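Local structure of nourseothricin acetyltransferase (5C82) at residues H141-V146 with A182-M187; L106-I111 with A125-A130. The protein probably transfers an acetyl group from acetyl-CoA to the antibiotic nourseothricin, and so gives resistance to the drug. The protein carries 1 engineered substitution. One frame throughout, in Å; residues are numbered along the deposited sequence.

Interaction 1: H141-V146 with A182-M187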
ATOM      1  N   HIS A 141       9.102   2.261 -12.350  1.00 14.92           N
ATOM      2  CA  HIS A 141       7.857   3.028 -12.309  1.00 13.95           C
ATOM      3  C   HIS A 141       7.788   4.063 -11.166  1.00 18.97           C
ATOM      4  O   HIS A 141       8.531   4.010 -10.183  1.00 17.41           O
ATOM      5  CB  HIS A 141       6.607   2.092 -12.291  1.00 13.78           C
ATOM      6  CG  HIS A 141       6.363   1.379 -10.987  1.00 16.35           C
ATOM      7  ND1 HIS A 141       7.027   0.206 -10.667  1.00 17.67           N
ATOM      8  CD2 HIS A 141       5.515   1.696  -9.977  1.00 16.28           C
ATOM      9  CE1 HIS A 141       6.555  -0.163  -9.483  1.00 16.29           C
ATOM     10  NE2 HIS A 141       5.653   0.713  -9.022  1.00 16.18           N
ATOM     11  N   LEU A 142       6.872   5.014 -11.326  1.00 18.21           N
ATOM     12  CA  LEU A 142       6.542   6.043 -10.334  1.00 17.81           C
ATOM     13  C   LEU A 142       5.188   5.663  -9.787  1.00 19.51           C
ATOM     14  O   LEU A 142       4.362   5.089 -10.492  1.00 16.75           O
ATOM     15  CB  LEU A 142       6.491   7.432 -10.958  1.00 18.20           C
ATOM     16  CG  LEU A 142       7.837   8.143 -11.105  1.00 23.58           C
ATOM     17  CD1 LEU A 142       8.488   7.764 -12.406  1.00 24.57           C
ATOM     18  CD2 LEU A 142       7.652   9.673 -11.034  1.00 24.57           C
ATOM     19  N   TRP A 143       4.982   5.916  -8.521  1.00 16.99           N
ATOM     20  CA  TRP A 143       3.751   5.506  -7.867  1.00 17.03           C
ATOM     21  C   TRP A 143       3.251   6.591  -6.945  1.00 18.41           C
ATOM     22  O   TRP A 143       4.053   7.272  -6.318  1.00 18.16           O
ATOM     23  CB  TRP A 143       4.024   4.209  -7.073  1.00 15.02           C
ATOM     24  CG  TRP A 143       2.855   3.620  -6.336  1.00 15.23           C
ATOM     25  CD1 TRP A 143       2.005   2.654  -6.789  1.00 17.91           C
ATOM     26  CD2 TRP A 143       2.433   3.932  -4.995  1.00 15.32           C
ATOM     27  NE1 TRP A 143       1.092   2.326  -5.807  1.00 17.21           N
ATOM     28  CE2 TRP A 143       1.320   3.107  -4.703  1.00 19.28           C
ATOM     29  CE3 TRP A 143       2.857   4.861  -4.023  1.00 16.81           C
ATOM     30  CZ2 TRP A 143       0.677   3.130  -3.455  1.00 18.80           C
ATOM     31  CZ3 TRP A 143       2.211   4.892  -2.791  1.00 18.48           C
ATOM     32  CH2 TRP A 143       1.158   4.011  -2.504  1.00 19.07           C
ATOM     33  N   LEU A 144       1.924   6.712  -6.810  1.00 13.57           N
ATOM     34  CA  LEU A 144       1.380   7.673  -5.849  1.00 12.87           C
ATOM     35  C   LEU A 144       0.055   7.202  -5.277  1.00 15.96           C
ATOM     36  O   LEU A 144      -0.636   6.357  -5.851  1.00 14.97           O
ATOM     37  CB  LEU A 144       1.284   9.114  -6.425  1.00 13.27           C
ATOM     38  CG  LEU A 144       0.331   9.338  -7.617  1.00 17.64           C
ATOM     39  CD1 LEU A 144      -1.132   9.595  -7.132  1.00 15.61           C
ATOM     40  CD2 LEU A 144       0.819  10.490  -8.478  1.00 20.57           C
ATOM     41  N   GLU A 145      -0.303   7.804  -4.161  1.00 14.10           N
ATOM     42  CA  GLU A 145      -1.546   7.610  -3.458  1.00 13.83           C
ATOM     43  C   GLU A 145      -2.262   8.944  -3.531  1.00 17.17           C
ATOM     44  O   GLU A 145      -1.614   9.989  -3.454  1.00 15.08           O
ATOM     45  CB  GLU A 145      -1.242   7.244  -2.014  1.00 15.00           C
ATOM     46  CG  GLU A 145      -2.463   6.893  -1.191  1.00 28.53           C
ATOM     47  CD  GLU A 145      -2.854   8.037  -0.288  1.00 54.99           C
ATOM     48  OE1 GLU A 145      -2.238   8.193   0.792  1.00 55.64           O
ATOM     49  OE2 GLU A 145      -3.754   8.806  -0.690  1.00 46.84           O
ATOM     50  N   VAL A 146      -3.604   8.908  -3.707  1.00 13.23           N
ATOM     51  CA  VAL A 146      -4.460  10.088  -3.754  1.00 10.38           C
ATOM     52  C   VAL A 146      -5.855   9.744  -3.201  1.00 16.49           C
ATOM     53  O   VAL A 146      -6.418   8.695  -3.540  1.00 16.06           O
ATOM     54  CB  VAL A 146      -4.490  10.773  -5.152  1.00 13.41           C
ATOM     55  CG1 VAL A 146      -4.993   9.841  -6.261  1.00 11.93           C
ATOM     56  CG2 VAL A 146      -5.284  12.081  -5.117  1.00 13.83           C
ATOM     57  N   ALA A 182      -8.110   5.271  -0.312  1.00 14.70           N
ATOM     58  CA  ALA A 182      -6.840   5.640  -0.942  1.00 14.42           C
ATOM     59  C   ALA A 182      -6.828   5.092  -2.381  1.00 17.36           C
ATOM     60  O   ALA A 182      -7.162   3.943  -2.591  1.00 17.42           O
ATOM     61  CB  ALA A 182      -5.675   5.082  -0.140  1.00 14.23           C
ATOM     62  N   LEU A 183      -6.535   5.918  -3.364  1.00 15.96           N
ATOM     63  CA  LEU A 183      -6.451   5.448  -4.744  1.00 14.75           C
ATOM     64  C   LEU A 183      -4.989   5.435  -5.137  1.00 18.49           C
ATOM     65  O   LEU A 183      -4.236   6.375  -4.809  1.00 17.35           O
ATOM     66  CB  LEU A 183      -7.274   6.296  -5.730  1.00 14.46           C
ATOM     67  CG  LEU A 183      -8.774   6.500  -5.454  1.00 18.97           C
ATOM     68  CD1 LEU A 183      -9.390   7.337  -6.559  1.00 18.65           C
ATOM     69  CD2 LEU A 183      -9.555   5.145  -5.252  1.00 15.49           C
ATOM     70  N   TYR A 184      -4.584   4.359  -5.818  1.00 14.32           N
ATOM     71  CA  TYR A 184      -3.204   4.166  -6.237  1.00 14.26           C
ATOM     72  C   TYR A 184      -3.032   4.356  -7.731  1.00 17.09           C
ATOM     73  O   TYR A 184      -3.847   3.867  -8.508  1.00 14.70           O
ATOM     74  CB  TYR A 184      -2.685   2.802  -5.750  1.00 16.14           C
ATOM     75  CG  TYR A 184      -2.730   2.632  -4.238  1.00 18.19           C
ATOM     76  CD1 TYR A 184      -2.503   3.710  -3.389  1.00 20.05           C
ATOM     77  CD2 TYR A 184      -2.878   1.371  -3.661  1.00 18.28           C
ATOM     78  CE1 TYR A 184      -2.484   3.549  -2.008  1.00 21.85           C
ATOM     79  CE2 TYR A 184      -2.874   1.204  -2.276  1.00 18.05           C
ATOM     80  CZ  TYR A 184      -2.690   2.300  -1.456  1.00 23.83           C
ATOM     81  OH  TYR A 184      -2.648   2.165  -0.091  1.00 27.61           O
HETATM   82  N   MSE A 185      -2.025   5.167  -8.130  1.00 14.36           N
HETATM   83  CA  MSE A 185      -1.768   5.427  -9.551  1.00 13.07           C
HETATM   84  C   MSE A 185      -0.302   5.247  -9.862  1.00 15.90           C
HETATM   85  O   MSE A 185       0.563   5.566  -9.041  1.00 14.63           O
HETATM   86  CB  MSE A 185      -2.268   6.824  -9.989  1.00 14.96           C
HETATM   87  CG  MSE A 185      -3.751   7.094  -9.647  1.00 19.34           C
HETATM   88 SE   MSE A 185      -4.349   8.820 -10.249  0.79 23.27          SE
HETATM   89  CE  MSE A 185      -4.507   8.429 -12.245  1.00 19.59           C
ATOM     90  N   SER A 186      -0.015   4.706 -11.033  1.00 12.60           N
ATOM     91  CA  SER A 186       1.364   4.483 -11.408  1.00 12.66           C
ATOM     92  C   SER A 186       1.640   4.911 -12.833  1.00 18.40           C
ATOM     93  O   SER A 186       0.725   5.027 -13.651  1.00 16.34           O
ATOM     94  CB  SER A 186       1.770   3.027 -11.199  1.00 14.66           C
ATOM     95  OG  SER A 186       1.048   2.180 -12.079  1.00 23.21           O
HETATM   96  N   MSE A 187       2.928   5.100 -13.121  1.00 16.68           N
HETATM   97  CA  MSE A 187       3.429   5.445 -14.435  1.00 17.68           C
HETATM   98  C   MSE A 187       4.720   4.685 -14.644  1.00 21.81           C
HETATM   99  O   MSE A 187       5.573   4.792 -13.762  1.00 21.11           O
HETATM  100  CB  MSE A 187       3.736   6.948 -14.471  1.00 19.90           C
HETATM  101  CG  MSE A 187       4.009   7.456 -15.811  1.00 28.50           C
HETATM  102 SE   MSE A 187       4.362   9.340 -15.705  1.00 38.31          SE
HETATM  103  CE  MSE A 187       6.212   9.354 -15.045  1.00 34.76           C
TER
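L142 and selenomethionine M187 bond reciprocally through their main chains, L142 N reaching M187 O at 2.8 Å and nearly straight (171° at the hydrogen). The same two-bond exchange recurs for L144 with M185, also selenomethionine, and for V146 with L183, giving six bonds between antiparallel strands. At the intervening non-hydrogen-bonded pairs, W143–S186 and E145–Y184, CA-H groups turn inward to the neighbouring carbonyls. Strand 182-188 is inserted between 141-147 and 163-168, the strand order of the GNAT fold, so Y184 and A182 also bond through the backbone to 163-168. On the face carrying W143 and Y184, the indole leans forward along its strand and across toward strand 182-187, its CG anti to the backbone N (chi1 -179°). Its CZ2 thereby sits over one face of the phenol, near the rim, 3.2 Å from Y184 CD1, tight packing with the planes 43° apart. The methylene CG of E145 meets the edge of the same phenol, 3.4 Å from CE1, while E145 OE2 is hydrogen-bonded to the Y172 hydroxyl. These broad rings suit a face met by the second subunit, where Y184 of that subunit packs on this Y184. The reverse face is apolar, as fits a surface covered by helices 122-137 and 151-158. There L142 CD1 lies alongside the bent end of M187, 3.8 Å from CE, and V146 CG1 meets M185 SE at 4.2 Å.

Interaction 2: L106-I111 with A125-A130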
ATOM      1  N   LEU A 106       9.602   4.338  -7.372  1.00 20.10           N
ATOM      2  CA  LEU A 106       9.779   5.654  -6.804  1.00 19.44           C
ATOM      3  C   LEU A 106       8.374   6.066  -6.334  1.00 19.50           C
ATOM      4  O   LEU A 106       7.452   6.209  -7.134  1.00 17.53           O
ATOM      5  CB  LEU A 106      10.353   6.617  -7.853  1.00 19.97           C
ATOM      6  CG  LEU A 106      10.971   7.957  -7.404  1.00 24.54           C
ATOM      7  CD1 LEU A 106       9.994   9.079  -7.453  1.00 23.99           C
ATOM      8  CD2 LEU A 106      11.824   7.851  -6.153  1.00 26.89           C
ATOM      9  N   THR A 107       8.203   6.171  -5.038  1.00 16.62           N
ATOM     10  CA  THR A 107       6.952   6.581  -4.409  1.00 17.36           C
ATOM     11  C   THR A 107       6.922   8.092  -4.283  1.00 22.48           C
ATOM     12  O   THR A 107       7.863   8.704  -3.778  1.00 23.06           O
ATOM     13  CB  THR A 107       6.781   5.841  -3.051  1.00 23.49           C
ATOM     14  OG1 THR A 107       6.510   4.471  -3.338  1.00 20.06           O
ATOM     15  CG2 THR A 107       5.646   6.416  -2.172  1.00 21.04           C
ATOM     16  N   VAL A 108       5.844   8.696  -4.740  1.00 20.05           N
ATOM     17  CA  VAL A 108       5.639  10.134  -4.583  1.00 20.63           C
ATOM     18  C   VAL A 108       4.874  10.194  -3.264  1.00 27.25           C
ATOM     19  O   VAL A 108       3.673   9.901  -3.240  1.00 30.52           O
ATOM     20  CB  VAL A 108       4.857  10.764  -5.781  1.00 23.85           C
ATOM     21  CG1 VAL A 108       4.642  12.258  -5.565  1.00 23.38           C
ATOM     22  CG2 VAL A 108       5.565  10.503  -7.116  1.00 23.41           C
ATOM     23  N   GLU A 109       5.588  10.422  -2.155  1.00 23.49           N
ATOM     24  CA  GLU A 109       4.989  10.421  -0.805  1.00 23.01           C
ATOM     25  C   GLU A 109       3.986  11.540  -0.626  1.00 28.15           C
ATOM     26  O   GLU A 109       2.914  11.343  -0.056  1.00 28.30           O
ATOM     27  CB  GLU A 109       6.063  10.538   0.285  1.00 23.89           C
ATOM     28  CG  GLU A 109       7.175   9.515   0.194  1.00 31.89           C
ATOM     29  CD  GLU A 109       6.986   8.262   1.023  1.00 59.16           C
ATOM     30  OE1 GLU A 109       5.841   7.760   1.108  1.00 67.82           O
ATOM     31  OE2 GLU A 109       8.003   7.750   1.543  1.00 49.06           O
ATOM     32  N   ASP A 110       4.328  12.717  -1.138  1.00 25.42           N
ATOM     33  CA  ASP A 110       3.516  13.905  -0.999  1.00 24.65           C
ATOM     34  C   ASP A 110       3.851  14.825  -2.133  1.00 25.87           C
ATOM     35  O   ASP A 110       5.000  14.890  -2.526  1.00 25.01           O
ATOM     36  CB  ASP A 110       3.875  14.576   0.353  1.00 27.50           C
ATOM     37  CG  ASP A 110       2.811  15.479   0.970  1.00 44.28           C
ATOM     38  OD1 ASP A 110       1.643  15.428   0.516  1.00 47.69           O
ATOM     39  OD2 ASP A 110       3.148  16.233   1.906  1.00 49.89           O
ATOM     40  N   ILE A 111       2.856  15.527  -2.669  1.00 22.97           N
ATOM     41  CA  ILE A 111       3.023  16.571  -3.691  1.00 22.57           C
ATOM     42  C   ILE A 111       1.945  17.616  -3.425  1.00 29.02           C
ATOM     43  O   ILE A 111       0.778  17.255  -3.273  1.00 30.78           O
ATOM     44  CB  ILE A 111       3.092  16.071  -5.169  1.00 25.19           C
ATOM     45  CG1 ILE A 111       3.308  17.266  -6.155  1.00 24.80           C
ATOM     46  CG2 ILE A 111       1.878  15.171  -5.549  1.00 25.78           C
ATOM     47  CD1 ILE A 111       3.604  16.907  -7.629  1.00 28.35           C
ATOM     48  N   ALA A 125       6.189  20.307 -13.400  1.00 18.13           N
ATOM     49  CA  ALA A 125       7.632  20.474 -13.297  1.00 16.68           C
ATOM     50  C   ALA A 125       8.167  19.676 -12.098  1.00 19.05           C
ATOM     51  O   ALA A 125       9.167  18.967 -12.251  1.00 18.46           O
ATOM     52  CB  ALA A 125       7.994  21.947 -13.167  1.00 16.97           C
ATOM     53  N   LEU A 126       7.484  19.732 -10.937  1.00 14.94           N
ATOM     54  CA  LEU A 126       7.905  18.955  -9.746  1.00 15.09           C
ATOM     55  C   LEU A 126       7.876  17.437 -10.004  1.00 19.36           C
ATOM     56  O   LEU A 126       8.782  16.730  -9.572  1.00 18.45           O
ATOM     57  CB  LEU A 126       7.079  19.281  -8.490  1.00 15.09           C
ATOM     58  CG  LEU A 126       7.255  20.661  -7.868  1.00 19.54           C
ATOM     59  CD1 LEU A 126       6.117  20.952  -6.904  1.00 19.49           C
ATOM     60  CD2 LEU A 126       8.615  20.817  -7.189  1.00 18.26           C
HETATM   61  N   MSE A 127       6.836  16.960 -10.728  1.00 16.98           N
HETATM   62  CA  MSE A 127       6.664  15.557 -11.107  1.00 15.89           C
HETATM   63  C   MSE A 127       7.737  15.142 -12.127  1.00 19.72           C
HETATM   64  O   MSE A 127       8.184  13.993 -12.112  1.00 18.97           O
HETATM   65  CB  MSE A 127       5.243  15.285 -11.635  1.00 17.17           C
HETATM   66  CG  MSE A 127       4.919  13.795 -11.725  1.00 23.71           C
HETATM   67 SE   MSE A 127       4.917  12.963  -9.930  0.86 31.58          SE
HETATM   68  CE  MSE A 127       3.132  13.386  -9.366  1.00 27.60           C
ATOM     69  N   GLY A 128       8.156  16.087 -12.974  1.00 16.49           N
ATOM     70  CA  GLY A 128       9.245  15.878 -13.931  1.00 15.31           C
ATOM     71  C   GLY A 128      10.553  15.699 -13.173  1.00 17.81           C
ATOM     72  O   GLY A 128      11.343  14.810 -13.492  1.00 17.14           O
ATOM     73  N   LEU A 129      10.774  16.518 -12.128  1.00 15.73           N
ATOM     74  CA  LEU A 129      11.961  16.445 -11.257  1.00 16.85           C
ATOM     75  C   LEU A 129      11.978  15.104 -10.505  1.00 19.29           C
ATOM     76  O   LEU A 129      13.033  14.479 -10.399  1.00 17.31           O
ATOM     77  CB  LEU A 129      11.984  17.615 -10.269  1.00 17.90           C
ATOM     78  CG  LEU A 129      12.381  19.005 -10.838  1.00 24.33           C
ATOM     79  CD1 LEU A 129      12.306  20.061  -9.733  1.00 24.08           C
ATOM     80  CD2 LEU A 129      13.813  19.008 -11.423  1.00 25.76           C
ATOM     81  N   ALA A 130      10.773  14.634 -10.065  1.00 16.17           N
ATOM     82  CA  ALA A 130      10.571  13.334  -9.436  1.00 16.13           C
ATOM     83  C   ALA A 130      10.944  12.231 -10.444  1.00 17.71           C
ATOM     84  O   ALA A 130      11.623  11.280 -10.072  1.00 16.22           O
ATOM     85  CB  ALA A 130       9.117  13.172  -8.988  1.00 16.60           C
TER
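V108 and I111 both turn their side chains to helix 125-130 although two residues, not one, separate them. The cause is a classic beta bulge: E109 and D110 together face V96 of the adjoining strand, which resets the alternation and brings I111 onto the helix side with L106 and V108. From the helix, M127, a selenomethionine, does most of the reaching. Its CA–CB bond does not aim at the strand, but bends at chi2 (64°) and chi3 (84°) swing the flexible chain round, so that SE meets V108 CG2 at 3.8 Å and CE comes to 4.0 Å from I111 CD1. M127 and I111 cross at about a right angle, and the same CD1 methyl of the extended isoleucine also touches L126 CB at 4.3 Å. At the other end, L106 CD1 rests 3.8 Å from the backbone O of A130; the small side chain of A130 lets the leucine approach the helix main chain. Apart from that carbonyl, side chain meets side chain through apolar atoms, bridging axes 10.6 Å apart, and branched or long residues suit that gap. Tartaric acid, probably from crystallisation, lies close to I111 and may mark a pocket. Helix 122-137 here lies over strand 105-113 in the beta-alpha-beta unit completed by strand 141-147, and a bulge in this strand is characteristic of the acetyl-CoA-binding core of GNAT enzymes.

How the interactions relate
Both contacts are buried and share one mixed sheet, in which strands 105-113 and 141-147 are parallel neighbours. Interaction 1 joins strands within the sheet and is therefore dominated by main-chain hydrogen bonds; interaction 2 sets a helix against a sheet face and relies on hydrocarbon and selenium contacts. They meet at W143, which is probably hydrogen-bonded to V108 (W143 O to V108 N, 2.8 Å) and to L106, while L144 CD2 packs 3.8 Å from M127 CE. The helix-side apolar layers of the two contacts thus join at L144 and M127. Only interaction 1 also carries an aromatic face turned to the second subunit; no other chain touches interaction 2.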